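Pre-mRNA splicing helicase-like protein (Chaetomium thermophilum, PDB 4RVQ) probably unwinds RNA duplexes as the spliceosomal helicase Brr2, its noncanonical PWI domain being a likely site for binding protein or RNA partners. Local coordinates at residues W94-L98 and I110-M114. Residues are numbered along the deposited sequence; the frame is centred on the assembly and turned at random.
Sequences WLTRL and IEREM. With EDO (1,2-ethanediol), chain F; EDO (1,2-ethanediol), chain G.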
ATOM      1  N   TRP A  94      -5.478   3.445  -1.354  1.00  5.88           N
ATOM      2  CA  TRP A  94      -6.245   4.647  -1.169  1.00  5.60           C
ATOM      3  C   TRP A  94      -5.433   5.810  -0.666  1.00  5.90           C
ATOM      4  O   TRP A  94      -5.643   6.955  -1.094  1.00  6.79           O
ATOM      5  CB  TRP A  94      -7.462   4.380  -0.275  1.00  5.68           C
ATOM      6  CG  TRP A  94      -8.506   3.585  -1.005  1.00  6.18           C
ATOM      7  CD1 TRP A  94      -8.776   2.260  -0.900  1.00  7.17           C
ATOM      8  CD2 TRP A  94      -9.430   4.099  -1.945  1.00  7.09           C
ATOM      9  NE1 TRP A  94      -9.800   1.923  -1.709  1.00  8.86           N
ATOM     10  CE2 TRP A  94     -10.234   3.027  -2.381  1.00  8.61           C
ATOM     11  CE3 TRP A  94      -9.671   5.369  -2.464  1.00  8.68           C
ATOM     12  CZ2 TRP A  94     -11.240   3.197  -3.302  1.00 11.15           C
ATOM     13  CZ3 TRP A  94     -10.682   5.536  -3.389  1.00 10.88           C
ATOM     14  CH2 TRP A  94     -11.442   4.455  -3.822  1.00 11.96           C
ATOM     15  N   LEU A  95      -4.555   5.600   0.303  1.00  5.79           N
ATOM     16  CA  LEU A  95      -3.774   6.687   0.829  1.00  5.81           C
ATOM     17  C   LEU A  95      -2.719   7.193  -0.143  1.00  5.84           C
ATOM     18  O   LEU A  95      -2.387   8.381  -0.116  1.00  6.35           O
ATOM     19  CB  LEU A  95      -3.158   6.360   2.174  1.00  6.84           C
ATOM     20  CG  LEU A  95      -4.141   6.116   3.314  1.00  6.22           C
ATOM     21  CD1 LEU A  95      -3.448   5.578   4.527  1.00  8.19           C
ATOM     22  CD2 LEU A  95      -4.963   7.365   3.584  1.00  9.20           C
ATOM     23  N   THR A  96      -2.182   6.322  -1.001  1.00  6.31           N
ATOM     24  CA  THR A  96      -1.284   6.790  -2.048  1.00  5.56           C
ATOM     25  C   THR A  96      -2.054   7.735  -2.984  1.00  6.46           C
ATOM     26  O   THR A  96      -1.585   8.814  -3.355  1.00  7.42           O
ATOM     27  CB  THR A  96      -0.653   5.632  -2.811  1.00  5.96           C
ATOM     28  OG1 THR A  96       0.143   4.863  -1.898  1.00  6.52           O
ATOM     29  CG2 THR A  96       0.216   6.122  -3.931  1.00  6.07           C
ATOM     30  N   ARG A  97      -3.240   7.308  -3.419  1.00  6.39           N
ATOM     31  CA  ARG A  97      -4.058   8.121  -4.277  1.00  7.11           C
ATOM     32  C   ARG A  97      -4.407   9.447  -3.597  1.00  6.49           C
ATOM     33  O   ARG A  97      -4.305  10.527  -4.202  1.00  7.44           O
ATOM     34  CB  ARG A  97      -5.325   7.372  -4.686  1.00  8.58           C
ATOM     35  CG  ARG A  97      -6.102   8.104  -5.743  1.00 11.78           C
ATOM     36  CD  ARG A  97      -7.390   7.362  -6.148  1.00 12.23           C
ATOM     37  NE  ARG A  97      -8.221   8.245  -6.949  1.00 13.06           N
ATOM     38  CZ  ARG A  97      -9.533   8.136  -7.089  1.00 12.86           C
ATOM     39  NH1 ARG A  97     -10.161   7.115  -6.567  1.00 14.52           N
ATOM     40  NH2 ARG A  97     -10.214   9.058  -7.750  1.00 17.30           N
ATOM     41  N   LEU A  98      -4.850   9.384  -2.364  1.00  6.60           N
ATOM     42  CA  LEU A  98      -5.234  10.597  -1.640  1.00  6.93           C
ATOM     43  C   LEU A  98      -4.052  11.539  -1.472  1.00  6.90           C
ATOM     44  O   LEU A  98      -4.183  12.767  -1.654  1.00  8.01           O
ATOM     45  CB  LEU A  98      -5.891  10.242  -0.301  1.00  6.69           C
ATOM     46  CG  LEU A  98      -6.434  11.407   0.529  1.00  6.77           C
ATOM     47  CD1 LEU A  98      -7.444  12.228  -0.228  1.00  8.16           C
ATOM     48  CD2 LEU A  98      -7.020  10.870   1.817  1.00  8.38           C
ATOM     49  N   ILE A 110     -12.203  11.301  -3.449  1.00  6.89           N
ATOM     50  CA  ILE A 110     -11.502  10.157  -2.866  1.00  7.20           C
ATOM     51  C   ILE A 110     -12.005   9.857  -1.456  1.00  6.51           C
ATOM     52  O   ILE A 110     -12.242   8.698  -1.100  1.00  7.26           O
ATOM     53  CB  ILE A 110      -9.963  10.354  -2.878  1.00  6.45           C
ATOM     54  CG1 ILE A 110      -9.471  10.400  -4.350  1.00  8.18           C
ATOM     55  CG2 ILE A 110      -9.295   9.282  -2.085  1.00  7.72           C
ATOM     56  CD1 ILE A 110      -8.079  10.987  -4.524  1.00  9.07           C
ATOM     57  N   GLU A 111     -12.181  10.890  -0.654  1.00  7.11           N
ATOM     58  CA  GLU A 111     -12.667  10.704   0.704  1.00  7.49           C
ATOM     59  C   GLU A 111     -14.067  10.104   0.711  1.00  7.22           C
ATOM     60  O   GLU A 111     -14.363   9.217   1.556  1.00  8.01           O
ATOM     61  CB  GLU A 111     -12.605  12.043   1.454  1.00  7.02           C
ATOM     62  CG  GLU A 111     -11.189  12.491   1.706  1.00  7.07           C
ATOM     63  CD  GLU A 111     -10.996  13.952   2.071  1.00  7.47           C
ATOM     64  OE1 GLU A 111     -11.940  14.755   2.059  1.00  9.26           O
ATOM     65  OE2 GLU A 111      -9.838  14.311   2.387  1.00  9.01           O
ATOM     66  N   ARG A 112     -14.947  10.562  -0.169  1.00  7.09           N
ATOM     67  CA  ARG A 112     -16.278   9.983  -0.258  1.00  7.11           C
ATOM     68  C   ARG A 112     -16.197   8.530  -0.706  1.00  7.07           C
ATOM     69  O   ARG A 112     -16.906   7.666  -0.141  1.00  8.12           O
ATOM     70  CB  ARG A 112     -17.148  10.762  -1.227  1.00  8.60           C
ATOM     71  CG  ARG A 112     -17.514  12.136  -0.797  1.00 10.73           C
ATOM     72  CD  ARG A 112     -18.414  12.738  -1.850  1.00 15.69           C
ATOM     73  NE  ARG A 112     -18.995  13.979  -1.434  1.00 17.45           N
ATOM     74  CZ  ARG A 112     -20.287  14.279  -1.531  1.00 15.55           C
ATOM     75  NH1 ARG A 112     -21.159  13.435  -2.095  1.00 18.17           N
ATOM     76  NH2 ARG A 112     -20.692  15.453  -1.108  1.00 19.42           N
ATOM     77  N   GLU A 113     -15.351   8.237  -1.694  1.00  7.76           N
ATOM     78  CA  GLU A 113     -15.221   6.859  -2.155  1.00  7.90           C
ATOM     79  C   GLU A 113     -14.692   5.949  -1.062  1.00  6.89           C
ATOM     80  O   GLU A 113     -15.194   4.823  -0.900  1.00  8.11           O
ATOM     81  CB  GLU A 113     -14.320   6.782  -3.401  1.00  9.02           C
ATOM     82  CG  GLU A 113     -14.964   7.404  -4.645  1.00 12.13           C
ATOM     83  CD  GLU A 113     -14.078   7.369  -5.894  1.00 15.00           C
ATOM     84  OE1 GLU A 113     -12.903   6.974  -5.826  1.00 18.60           O
ATOM     85  OE2 GLU A 113     -14.577   7.766  -6.990  0.76 13.39           O
ATOM     86  N   MET A 114     -13.721   6.411  -0.301  1.00  6.76           N
ATOM     87  CA  MET A 114     -13.229   5.627   0.810  1.00  7.00           C
ATOM     88  C   MET A 114     -14.336   5.327   1.797  1.00  6.92           C
ATOM     89  O   MET A 114     -14.465   4.196   2.257  1.00  7.39           O
ATOM     90  CB  MET A 114     -12.073   6.357   1.485  1.00  6.69           C
ATOM     91  CG  MET A 114     -10.774   6.344   0.677  1.00  7.20           C
ATOM     92  SD  MET A 114      -9.419   7.286   1.356  1.00  7.68           S
ATOM     93  CE  MET A 114      -9.008   6.254   2.713  1.00  8.49           C
TER
HETATM   94  C1  EDO F 505      -8.515   3.595  -5.652  0.77 12.44           C
HETATM   95  O1  EDO F 505      -9.071   4.420  -6.650  0.77 15.01           O
HETATM   96  C2  EDO F 505      -8.925   2.153  -5.894  0.77 20.42           C
HETATM   97  O2  EDO F 505      -8.274   1.726  -7.098  0.77 25.21           O
HETATM   98  C1  EDO G 506      -9.658  -1.942  -3.081  0.58 37.03           C
HETATM   99  O1  EDO G 506     -10.501  -0.792  -3.238  0.58 37.03           O
HETATM  100  C2  EDO G 506      -8.300  -1.475  -2.570  0.58 34.24           C
HETATM  101  O2  EDO G 506      -7.640  -2.534  -1.871  0.58 35.52           O
HETATM  102  O   HOH W   1     -12.766   8.454  -8.786  1.00 17.93           O
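An antiparallel helical hairpin of the noncanonical PWI domain brings W94, R97 and L98 of helix 89-99 against I110, E113 and M114 of helix 104-116. The short segments run at 165°, their axes 10.7 Å apart, and the interface passes from a buried apolar side to a charged outer edge. At one end M114 CG packs obliquely against the indole, 3.5 Å from W94 CE3, and M114 SD makes an oblique Met-aromatic contact; a 1,2-ethanediol, probably from the crystallisation liquor, lies over one face, toward the rim. At the ring's edge E113 OE1 lies in plane, 3.5 Å from W94 CH2, with carboxylate and indole planes nearly perpendicular. R97, its CG anti to the backbone N (chi1 -171°), spreads its guanidinium over I110, whose CG1 sits 3.6 Å from R97 CZ. From there R97 NH1 donates to E113 OE1 at 2.8 Å in a salt bridge, nearly along the C-O axis but 19° out of the guanidinium plane, and a water joins R97 NH2 to E113 OE2. On the buried side, L98 CD1 meets I110 CG2 at 3.9 Å, and helix 120-127 backs both L98 and M114. Replacing W94 with an alanine would probably open a gap beside M114 and I110 and deprive the E113 carboxylate of its aromatic neighbour. Apolar packing thus joins the helices, while the salt bridge's water link suggests contact with solvent.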